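Local structure of Two-component system response regulator/GGDEF domain protein (Aeromonas salmonicida, 3LUF) at residues R17-Q22 with D104-L109; D33-D36 with R42-Q45; E90-L93 with D99-M102; L109-G114 with E234-V239. The protein probably catalyses the condensation of two GTP molecules into cyclic di-GMP through a GGDEF domain, with the two receiver domains of this chain as its regulatory part. All blocks are in the same frame, centred on the assembly; numbering follows the deposited sequence. Where two conformers were deposited one is given.

How the contacts relate
From the N terminus, helix 14-27 supplies the first half of contact 1, which closes 82 residues later on helix 106-122 and so brings together the first and last helices of the first receiver domain. Nested inside that long loop are two short closures in series: contact 2 folds the connection after strand 31-35 back over one edge strand of the sheet, and contact 3 completes a beta-alpha-beta unit at the other edge. Contact 4 opens where contact 1 ends, at the shared L109, and spans 120 residues to reach helix 232-248 of the second receiver domain. Contacts 3 and 4 meet at D99, and contacts 1, 3 and 4, but not contact 2, touch the second subunit.

Contact 1 (R17-Q22 with D104-L109); sequences RRMLIQ and DSRHSL. Unlike the reference sequence in segment 17-22: M19 (reference Thr).
M19, L20, R106 and L109 join helix 14-27 to helix 106-122, the first and last helices of a CheY-like receiver domain, mainly through apolar contact. The selenium of M19, a selenomethionine where the reference sequence has threonine, sits 3.7 Å from L109 CD1 and 3.8 Å from R106 CD. One methyl branch of L109 is thus used on M19; the other, CD2, lies 3.9 Å from CD2 of L20, the two leucines crossing at about a right angle.

The polar part is indirect. R106 has its CG anti to the backbone N (chi1 174°) and then bends, so that its aliphatic portion runs past M19 while NE makes a weak 3.3 Å bond to a water. That water donates to M19 O at 2.8 Å and to Q22 OE1 at 3.0 Å, and R106 NH1 is bonded to Q110. At the start of helix 106-122, S105 is the N-cap, its OG accepting from S108 N at 3.0 Å.

With no direct hydrogen bond between the segments, side-chain packing holds the two helices, buried at the leucines and partly exposed at M19 and R106, where one water, weakly bound by R106, adds to it.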
loop_
_atom_site.group_PDB
_atom_site.type_symbol
_atom_site.label_atom_id
_atom_site.label_comp_id
_atom_site.label_asym_id
_atom_site.label_seq_id
_atom_site.Cartn_x
_atom_site.Cartn_y
_atom_site.Cartn_z
ATOM N N ARG B 17 19.088 -22.578 7.494
ATOM C CA ARG B 17 20.036 -21.582 8.033
ATOM C C ARG B 17 20.889 -21.040 6.884
ATOM O O ARG B 17 21.041 -19.819 6.745
ATOM C CB ARG B 17 20.896 -22.180 9.154
ATOM C CG ARG B 17 21.883 -21.215 9.811
ATOM C CD ARG B 17 22.751 -21.911 10.901
ATOM N NE ARG B 17 23.666 -22.905 10.337
ATOM C CZ ARG B 17 23.499 -24.231 10.406
ATOM N NH1 ARG B 17 22.406 -24.755 10.954
ATOM N NH2 ARG B 17 24.404 -25.037 9.832
ATOM N N ARG B 18 21.392 -21.928 6.027
ATOM C CA ARG B 18 22.182 -21.450 4.895
ATOM C C ARG B 18 21.386 -20.593 3.883
ATOM O O ARG B 18 21.931 -19.600 3.366
ATOM C CB ARG B 18 22.947 -22.577 4.210
ATOM C CG ARG B 18 24.055 -23.096 5.095
ATOM C CD ARG B 18 24.899 -24.048 4.381
ATOM N NE ARG B 18 25.944 -24.503 5.289
ATOM C CZ ARG B 18 26.807 -25.463 4.986
ATOM N NH1 ARG B 18 26.766 -26.052 3.789
ATOM N NH2 ARG B 18 27.714 -25.813 5.879
HETATM N N MSE B 19 20.123 -20.940 3.628
HETATM C CA MSE B 19 19.241 -20.081 2.785
HETATM C C MSE B 19 19.083 -18.680 3.351
HETATM O O MSE B 19 19.138 -17.673 2.610
HETATM C CB MSE B 19 17.847 -20.685 2.644
HETATM C CG MSE B 19 17.801 -21.838 1.715
HETATM SE SE MSE B 19 15.986 -22.644 1.809
HETATM C CE MSE B 19 16.358 -23.681 0.241
ATOM N N LEU B 20 18.889 -18.612 4.672
ATOM C CA LEU B 20 18.718 -17.332 5.353
ATOM C C LEU B 20 19.997 -16.507 5.296
ATOM O O LEU B 20 19.953 -15.316 5.013
ATOM C CB LEU B 20 18.326 -17.552 6.796
ATOM C CG LEU B 20 16.881 -17.900 7.053
ATOM C CD1 LEU B 20 16.685 -18.274 8.512
ATOM C CD2 LEU B 20 15.924 -16.730 6.618
ATOM N N ILE B 21 21.127 -17.142 5.570
ATOM C CA ILE B 21 22.418 -16.433 5.513
ATOM C C ILE B 21 22.638 -15.860 4.125
ATOM O O ILE B 21 22.886 -14.669 3.994
ATOM C CB ILE B 21 23.593 -17.325 5.905
ATOM C CG1 ILE B 21 23.490 -17.695 7.399
ATOM C CG2 ILE B 21 24.928 -16.630 5.556
ATOM C CD1 ILE B 21 24.406 -18.871 7.800
ATOM N N GLN B 22 22.507 -16.699 3.096
ATOM C CA GLN B 22 22.755 -16.278 1.711
ATOM C C GLN B 22 21.857 -15.110 1.296
ATOM O O GLN B 22 22.330 -14.124 0.730
ATOM C CB GLN B 22 22.553 -17.459 0.764
ATOM C CG GLN B 22 22.803 -17.179 -0.727
ATOM C CD GLN B 22 22.482 -18.407 -1.572
ATOM O OE1 GLN B 22 21.598 -19.196 -1.213
ATOM N NE2 GLN B 22 23.196 -18.587 -2.688
ATOM N N ASP B 104 8.437 -22.996 5.493
ATOM C CA ASP B 104 8.034 -24.212 4.784
ATOM C C ASP B 104 8.476 -24.225 3.323
ATOM O O ASP B 104 8.410 -25.259 2.693
ATOM C CB ASP B 104 6.525 -24.472 4.914
ATOM C CG ASP B 104 5.683 -23.363 4.308
ATOM O OD1 ASP B 104 6.054 -22.182 4.399
ATOM O OD2 ASP B 104 4.618 -23.688 3.743
ATOM N N SER B 105 8.975 -23.102 2.821
ATOM C CA SER B 105 9.499 -23.012 1.465
ATOM C C SER B 105 10.542 -21.936 1.371
ATOM O O SER B 105 10.664 -21.069 2.252
ATOM C CB SER B 105 8.393 -22.697 0.437
ATOM O OG SER B 105 7.889 -21.393 0.689
ATOM N N ARG B 106 11.276 -21.954 0.272
ATOM C CA ARG B 106 12.284 -20.941 0.049
ATOM C C ARG B 106 11.635 -19.555 -0.101
ATOM O O ARG B 106 12.103 -18.560 0.486
ATOM C CB ARG B 106 13.145 -21.286 -1.170
ATOM C CG ARG B 106 14.139 -20.178 -1.546
ATOM C CD ARG B 106 15.071 -19.729 -0.381
ATOM N NE ARG B 106 15.885 -18.581 -0.805
ATOM C CZ ARG B 106 15.514 -17.300 -0.752
ATOM N NH1 ARG B 106 14.330 -16.932 -0.251
ATOM N NH2 ARG B 106 16.346 -16.367 -1.198
ATOM N N HIS B 107 10.520 -19.497 -0.832
ATOM C CA HIS B 107 9.826 -18.224 -1.050
ATOM C C HIS B 107 9.144 -17.662 0.216
ATOM O O HIS B 107 8.998 -16.455 0.360
ATOM C CB HIS B 107 8.832 -18.309 -2.246
ATOM C CG HIS B 107 7.569 -19.057 -1.927
ATOM N ND1 HIS B 107 7.385 -20.380 -2.282
ATOM C CD2 HIS B 107 6.443 -18.685 -1.268
ATOM C CE1 HIS B 107 6.182 -20.773 -1.893
ATOM N NE2 HIS B 107 5.602 -19.773 -1.251
ATOM N N SER B 108 8.747 -18.522 1.149
ATOM C CA SER B 108 8.199 -17.992 2.391
ATOM C C SER B 108 9.332 -17.402 3.261
ATOM O O SER B 108 9.145 -16.385 3.925
ATOM C CB SER B 108 7.318 -19.005 3.111
ATOM O OG SER B 108 8.068 -20.040 3.695
ATOM N N LEU B 109 10.504 -18.024 3.224
ATOM C CA LEU B 109 11.680 -17.478 3.941
ATOM C C LEU B 109 12.036 -16.096 3.492
ATOM O O LEU B 109 12.550 -15.304 4.271
ATOM C CB LEU B 109 12.914 -18.376 3.731
ATOM C CG LEU B 109 13.040 -19.592 4.584
ATOM C CD1 LEU B 109 14.354 -20.297 4.097
ATOM C CD2 LEU B 109 13.059 -19.275 6.125
HETATM O O HOH W 1 19.102 -18.016 -0.171
#

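Contact 2 (D33-D36 with R42-Q45); sequences DAFD and RHCQ
F35 faces H43 and C44 across a gap too wide for any backbone pairing, the nearest alpha carbons of the two segments, F35 CA and R42 CA, being 10.1 Å apart. Side chains alone close the distance. The phenyl ring of F35 leans toward the loop with its far end leading, and CZ comes within 3.6 Å of H43 CE1. Relative to the imidazole this carbon is at the edge, in the ring plane; relative to the phenyl ring the approach is oblique. The planes stand at 87° with centroids 5.6 Å apart. H43 reaches F35 with its CG between the backbone N and the carbonyl carbon (chi1 62°), and one face of its ring has C44 SG 3.7 Å above the plane, offset toward the rim. C44 SG is also 4.0 Å from F35 CE2 and 5.2 Å from the centroid of the F35 ring, a cysteine sulfur-aromatic contact made obliquely. One sulfur therefore touches both rings, buried beneath a histidine that is exposed.

The contact lies at the edge of the parallel sheet. F35 shares backbone bonds with I9 and E11 beside it, and both F35 and C44 rest on L8 of strand 6-10. A34, between D33 and F35, instead packs against R17 and I21 of helix 14-27, so that strand 31-35 separates that helix from the loop leading to strand 49-55.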
loop_
_atom_site.group_PDB
_atom_site.type_symbol
_atom_site.label_atom_id
_atom_site.label_comp_id
_atom_site.label_asym_id
_atom_site.label_seq_id
_atom_site.Cartn_x
_atom_site.Cartn_y
_atom_site.Cartn_z
ATOM N N ASP B 33 25.349 -13.264 12.626
ATOM C CA ASP B 33 25.872 -14.371 13.429
ATOM C C ASP B 33 24.825 -15.479 13.423
ATOM O O ASP B 33 23.689 -15.266 13.874
ATOM C CB ASP B 33 26.116 -13.918 14.869
ATOM C CG ASP B 33 27.311 -12.977 14.999
ATOM O OD1 ASP B 33 28.271 -13.093 14.210
ATOM O OD2 ASP B 33 27.292 -12.130 15.914
ATOM N N ALA B 34 25.220 -16.673 12.969
ATOM C CA ALA B 34 24.267 -17.776 12.851
ATOM C C ALA B 34 24.775 -19.046 13.532
ATOM O O ALA B 34 25.915 -19.464 13.296
ATOM C CB ALA B 34 23.972 -18.081 11.365
ATOM N N PHE B 35 23.905 -19.661 14.326
ATOM C CA PHE B 35 24.273 -20.848 15.096
ATOM C C PHE B 35 23.237 -21.923 14.958
ATOM O O PHE B 35 22.065 -21.639 14.673
ATOM C CB PHE B 35 24.450 -20.489 16.580
ATOM C CG PHE B 35 25.403 -19.385 16.794
ATOM C CD1 PHE B 35 26.780 -19.633 16.720
ATOM C CD2 PHE B 35 24.938 -18.068 17.009
ATOM C CE1 PHE B 35 27.686 -18.588 16.866
ATOM C CE2 PHE B 35 25.829 -17.021 17.166
ATOM C CZ PHE B 35 27.209 -17.275 17.089
ATOM N N ASP B 36 23.676 -23.170 15.120
ATOM C CA ASP B 36 22.741 -24.289 15.077
ATOM C C ASP B 36 22.183 -24.732 16.431
ATOM O O ASP B 36 21.400 -25.662 16.471
ATOM C CB ASP B 36 23.349 -25.503 14.320
ATOM C CG ASP B 36 24.603 -26.076 14.985
ATOM O OD1 ASP B 36 25.043 -25.596 16.055
ATOM O OD2 ASP B 36 25.150 -27.048 14.415
ATOM N N ARG B 42 25.256 -18.150 23.280
ATOM C CA ARG B 42 25.305 -17.873 24.737
ATOM C C ARG B 42 25.864 -16.463 25.015
ATOM O O ARG B 42 25.369 -15.763 25.913
ATOM C CB ARG B 42 26.134 -18.962 25.446
ATOM C CG ARG B 42 26.310 -18.801 26.974
ATOM C CD ARG B 42 25.005 -19.004 27.700
ATOM N NE ARG B 42 25.128 -18.794 29.152
ATOM C CZ ARG B 42 25.237 -17.604 29.749
ATOM N NH1 ARG B 42 25.265 -16.465 29.048
ATOM N NH2 ARG B 42 25.332 -17.547 31.066
ATOM N N HIS B 43 26.857 -16.052 24.227
ATOM C CA HIS B 43 27.465 -14.708 24.326
ATOM C C HIS B 43 26.597 -13.557 23.815
ATOM O O HIS B 43 26.867 -12.391 24.116
ATOM C CB HIS B 43 28.812 -14.658 23.587
ATOM C CG HIS B 43 28.705 -14.926 22.109
ATOM N ND1 HIS B 43 28.338 -16.158 21.596
ATOM C CD2 HIS B 43 28.911 -14.122 21.034
ATOM C CE1 HIS B 43 28.336 -16.101 20.275
ATOM N NE2 HIS B 43 28.672 -14.875 19.908
ATOM N N CYS B 44 25.558 -13.861 23.051
ATOM C CA CYS B 44 24.793 -12.812 22.371
ATOM C C CYS B 44 23.957 -11.907 23.288
ATOM O O CYS B 44 23.116 -12.377 24.072
ATOM C CB CYS B 44 23.963 -13.430 21.234
ATOM S SG CYS B 44 24.982 -14.371 20.070
ATOM N N GLN B 45 24.183 -10.600 23.153
ATOM C CA GLN B 45 23.580 -9.583 24.009
ATOM C C GLN B 45 22.580 -8.737 23.227
ATOM O O GLN B 45 22.837 -8.358 22.084
ATOM C CB GLN B 45 24.679 -8.684 24.577
#

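Contact 3 (E90-L93 with D99-M102); sequences EAWL and DYVM
W92 and Y100 fasten helix 86-94 to strand 99-102 within the beta-alpha-beta unit that begins with strand 77-81, the last such unit of this CheY-like receiver sheet. Aromatic contact dominates. The six-membered ring of W92 points its edge toward the face of Y100 in an offset edge-to-face pair, with centroids 5.7 Å apart and planes at 63°. The leading atom is CZ3, which lies 3.9 Å from Y100 CG and equally 3.9 Å from Y100 CB; CE3 follows at 4.1 Å from the same CB. The indole thus meets the root of the tyrosine rather than its hydroxyl end. With CG between the backbone N and the carbonyl carbon (chi1 62°), Y100 offers CB and CG to W92 CZ3.

Packing continues beyond the pair: both rings touch T81 and I84. Y100 probably corresponds to the aromatic position on the last strand that takes part in signalling in many receivers.

Charge enters from the second subunit, whose K219 makes a cation-pi contact with Y100, bonds to Y100 O and forms a salt bridge with D99 OD1. That same carboxylate oxygen, D99 OD1, also accepts a weak bond from Y100 N at 2.8 Å.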
loop_
_atom_site.group_PDB
_atom_site.type_symbol
_atom_site.label_atom_id
_atom_site.label_comp_id
_atom_site.label_asym_id
_atom_site.label_seq_id
_atom_site.Cartn_x
_atom_site.Cartn_y
_atom_site.Cartn_z
ATOM N N GLU B 90 -1.296 -16.094 18.742
ATOM C CA GLU B 90 -1.744 -15.413 19.961
ATOM C C GLU B 90 -0.765 -15.614 21.113
ATOM O O GLU B 90 -0.382 -14.645 21.772
ATOM C CB GLU B 90 -3.157 -15.886 20.335
ATOM C CG GLU B 90 -3.565 -15.683 21.803
ATOM C CD GLU B 90 -5.086 -15.604 21.997
ATOM O OE1 GLU B 90 -5.837 -16.187 21.170
ATOM O OE2 GLU B 90 -5.532 -14.947 22.974
ATOM N N ALA B 91 -0.360 -16.866 21.340
ATOM C CA ALA B 91 0.642 -17.191 22.370
ATOM C C ALA B 91 1.950 -16.434 22.147
ATOM O O ALA B 91 2.504 -15.855 23.065
ATOM C CB ALA B 91 0.901 -18.694 22.422
ATOM N N TRP B 92 2.425 -16.424 20.906
ATOM C CA TRP B 92 3.700 -15.797 20.605
ATOM C C TRP B 92 3.635 -14.298 20.799
ATOM O O TRP B 92 4.557 -13.708 21.342
ATOM C CB TRP B 92 4.102 -16.101 19.177
ATOM C CG TRP B 92 4.297 -17.543 18.935
ATOM C CD1 TRP B 92 4.538 -18.508 19.865
ATOM C CD2 TRP B 92 4.320 -18.190 17.662
ATOM N NE1 TRP B 92 4.673 -19.730 19.256
ATOM C CE2 TRP B 92 4.563 -19.562 17.898
ATOM C CE3 TRP B 92 4.146 -17.745 16.339
ATOM C CZ2 TRP B 92 4.633 -20.499 16.862
ATOM C CZ3 TRP B 92 4.227 -18.670 15.305
ATOM C CH2 TRP B 92 4.472 -20.042 15.577
ATOM N N LEU B 93 2.542 -13.685 20.367
ATOM C CA LEU B 93 2.433 -12.243 20.533
ATOM C C LEU B 93 2.266 -11.819 21.990
ATOM O O LEU B 93 2.844 -10.819 22.416
ATOM C CB LEU B 93 1.366 -11.656 19.607
ATOM C CG LEU B 93 1.748 -11.858 18.127
ATOM C CD1 LEU B 93 0.574 -11.564 17.231
ATOM C CD2 LEU B 93 2.947 -11.009 17.708
ATOM N N ASP B 99 7.258 -10.867 15.424
ATOM C CA ASP B 99 6.569 -11.369 14.239
ATOM C C ASP B 99 7.009 -12.824 14.068
ATOM O O ASP B 99 7.805 -13.328 14.865
ATOM C CB ASP B 99 6.958 -10.486 13.034
ATOM C CG ASP B 99 6.015 -10.631 11.836
ATOM O OD1 ASP B 99 5.012 -11.386 11.911
ATOM O OD2 ASP B 99 6.286 -9.952 10.808
ATOM N N TYR B 100 6.472 -13.510 13.066
ATOM C CA TYR B 100 6.990 -14.823 12.705
ATOM C C TYR B 100 7.192 -14.913 11.203
ATOM O O TYR B 100 6.603 -14.145 10.435
ATOM C CB TYR B 100 6.078 -15.966 13.192
ATOM C CG TYR B 100 4.698 -15.934 12.594
ATOM C CD1 TYR B 100 4.365 -16.742 11.503
ATOM C CD2 TYR B 100 3.719 -15.073 13.117
ATOM C CE1 TYR B 100 3.082 -16.701 10.967
ATOM C CE2 TYR B 100 2.449 -15.024 12.580
ATOM C CZ TYR B 100 2.138 -15.825 11.513
ATOM O OH TYR B 100 0.865 -15.749 10.999
ATOM N N VAL B 101 8.029 -15.866 10.807
ATOM C CA VAL B 101 8.362 -16.117 9.413
ATOM C C VAL B 101 8.045 -17.569 9.147
ATOM O O VAL B 101 8.442 -18.451 9.918
ATOM C CB VAL B 101 9.864 -15.855 9.134
ATOM C CG1 VAL B 101 10.259 -16.260 7.711
ATOM C CG2 VAL B 101 10.174 -14.381 9.331
HETATM N N MSE B 102 7.288 -17.829 8.086
HETATM C CA MSE B 102 7.082 -19.217 7.681
HETATM C C MSE B 102 8.330 -19.765 7.009
HETATM O O MSE B 102 8.924 -19.073 6.158
HETATM C CB MSE B 102 5.891 -19.316 6.716
HETATM C CG MSE B 102 4.576 -18.853 7.297
HETATM SE SE MSE B 102 3.963 -19.865 8.873
HETATM C CE MSE B 102 4.101 -21.688 8.294
#

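Contact 4 (L109-G114 with E234-V239); sequences LQYAVG and ELQCRV
Y111 and Q236 extend toward each other because both have CG anti to the backbone N, with chi1 -179° in the tyrosine and 173° in the glutamine, whose chain stays extended beyond CG. Each leaves the final helix of a different CheY-like receiver domain, helix 106-122 of the first and helix 232-248 of the second, so this is a small interdomain contact, lying away from the metal sites. Only the side-chain ends meet: Y111 OH is 3.4 Å from Q236 NE2, while the ring and amide planes stand 73° apart. The angle is too poor for a hydrogen bond between them.

The two polar groups share a partner. D99, on the last strand of the first domain, bonds to both, and its carboxylate thereby ties Q236 of the second domain to the first. In the tyrosine's helix the turn is irregular, since A112 N bonds to L109 O, three residues back, at 2.9 Å. K219 of the second subunit packs against Y111, placing the contact beside the dimer interface.

A single carboxylate oxygen, D99 OD2, receives the two bonds, one from Y111 OH and the other from Q236 NE2.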
loop_
_atom_site.group_PDB
_atom_site.type_symbol
_atom_site.label_atom_id
_atom_site.label_comp_id
_atom_site.label_asym_id
_atom_site.label_seq_id
_atom_site.Cartn_x
_atom_site.Cartn_y
_atom_site.Cartn_z
ATOM N N LEU B 109 10.504 -18.024 3.224
ATOM C CA LEU B 109 11.680 -17.478 3.941
ATOM C C LEU B 109 12.036 -16.096 3.492
ATOM O O LEU B 109 12.550 -15.304 4.271
ATOM C CB LEU B 109 12.914 -18.376 3.731
ATOM C CG LEU B 109 13.040 -19.592 4.584
ATOM C CD1 LEU B 109 14.354 -20.297 4.097
ATOM C CD2 LEU B 109 13.059 -19.275 6.125
ATOM N N GLN B 110 11.770 -15.793 2.222
ATOM C CA GLN B 110 12.071 -14.493 1.687
ATOM C C GLN B 110 11.412 -13.378 2.516
ATOM O O GLN B 110 11.946 -12.287 2.599
ATOM C CB GLN B 110 11.644 -14.413 0.216
ATOM C CG GLN B 110 12.114 -13.191 -0.507
ATOM C CD GLN B 110 13.626 -13.080 -0.581
ATOM O OE1 GLN B 110 14.357 -14.077 -0.509
ATOM N NE2 GLN B 110 14.098 -11.870 -0.732
ATOM N N TYR B 111 10.256 -13.651 3.123
ATOM C CA TYR B 111 9.620 -12.668 4.013
ATOM C C TYR B 111 10.601 -12.140 5.098
ATOM O O TYR B 111 10.611 -10.942 5.426
ATOM C CB TYR B 111 8.359 -13.254 4.669
ATOM C CG TYR B 111 7.624 -12.313 5.586
ATOM C CD1 TYR B 111 6.656 -11.417 5.091
ATOM C CD2 TYR B 111 7.886 -12.309 6.952
ATOM C CE1 TYR B 111 5.966 -10.529 5.970
ATOM C CE2 TYR B 111 7.222 -11.450 7.811
ATOM C CZ TYR B 111 6.278 -10.564 7.320
ATOM O OH TYR B 111 5.650 -9.745 8.217
ATOM N N ALA B 112 11.400 -13.039 5.652
ATOM C CA ALA B 112 12.338 -12.666 6.730
ATOM C C ALA B 112 13.366 -11.621 6.233
ATOM O O ALA B 112 13.809 -10.724 6.974
ATOM C CB ALA B 112 13.020 -13.937 7.249
ATOM N N VAL B 113 13.716 -11.706 4.957
ATOM C CA VAL B 113 14.740 -10.833 4.376
ATOM C C VAL B 113 14.249 -9.384 4.300
ATOM O O VAL B 113 14.899 -8.450 4.794
ATOM C CB VAL B 113 15.175 -11.329 2.961
ATOM C CG1 VAL B 113 16.241 -10.421 2.386
ATOM C CG2 VAL B 113 15.674 -12.770 3.018
ATOM N N GLY B 114 13.067 -9.188 3.724
ATOM C CA GLY B 114 12.456 -7.869 3.692
ATOM C C GLY B 114 12.195 -7.345 5.076
ATOM O O GLY B 114 12.373 -6.169 5.321
ATOM N N GLU B 234 -1.324 -6.078 9.026
ATOM C CA GLU B 234 -1.840 -5.127 8.057
ATOM C C GLU B 234 -1.216 -3.749 8.287
ATOM O O GLU B 234 -0.695 -3.142 7.347
ATOM C CB GLU B 234 -3.355 -5.069 8.101
ATOM C CG GLU B 234 -3.977 -6.329 7.490
ATOM C CD GLU B 234 -5.488 -6.384 7.664
ATOM O OE1 GLU B 234 -6.142 -7.080 6.855
ATOM O OE2 GLU B 234 -6.006 -5.771 8.625
ATOM N N LEU B 235 -1.152 -3.343 9.553
ATOM C CA LEU B 235 -0.533 -2.066 9.917
ATOM C C LEU B 235 0.933 -2.079 9.516
ATOM O O LEU B 235 1.402 -1.138 8.879
ATOM C CB LEU B 235 -0.671 -1.761 11.434
ATOM C CG LEU B 235 0.133 -0.533 11.897
ATOM C CD1 LEU B 235 -0.408 0.762 11.314
ATOM C CD2 LEU B 235 0.164 -0.481 13.406
ATOM N N GLN B 236 1.653 -3.130 9.910
ATOM C CA GLN B 236 3.050 -3.288 9.519
ATOM C C GLN B 236 3.268 -3.200 8.025
ATOM O O GLN B 236 4.165 -2.501 7.597
ATOM C CB GLN B 236 3.641 -4.597 10.046
ATOM C CG GLN B 236 5.057 -4.882 9.529
ATOM C CD GLN B 236 5.734 -6.032 10.297
ATOM O OE1 GLN B 236 6.792 -5.852 10.911
ATOM N NE2 GLN B 236 5.088 -7.188 10.313
ATOM N N CYS B 237 2.447 -3.912 7.235
ATOM C CA CYS B 237 2.573 -3.913 5.774
ATOM C C CYS B 237 2.402 -2.494 5.228
ATOM O O CYS B 237 3.194 -2.048 4.402
ATOM C CB CYS B 237 1.498 -4.823 5.165
ATOM S SG CYS B 237 1.437 -4.855 3.410
ATOM N N ARG B 238 1.372 -1.796 5.694
ATOM C CA ARG B 238 1.128 -0.435 5.165
ATOM C C ARG B 238 2.265 0.541 5.508
ATOM O O ARG B 238 2.679 1.376 4.669
ATOM C CB ARG B 238 -0.169 0.124 5.751
ATOM C CG ARG B 238 -1.395 -0.607 5.280
ATOM C CD ARG B 238 -1.996 0.029 4.000
ATOM N NE ARG B 238 -1.075 0.117 2.871
ATOM C CZ ARG B 238 -0.730 -0.902 2.080
ATOM N NH1 ARG B 238 -1.194 -2.127 2.327
ATOM N NH2 ARG B 238 0.113 -0.703 1.068
ATOM N N VAL B 239 2.711 0.451 6.759
ATOM C CA VAL B 239 3.772 1.313 7.234
ATOM C C VAL B 239 5.022 1.017 6.440
ATOM O O VAL B 239 5.622 1.938 5.886
ATOM C CB VAL B 239 3.979 1.213 8.743
ATOM C CG1 VAL B 239 5.345 1.856 9.143
ATOM C CG2 VAL B 239 2.832 1.886 9.463
#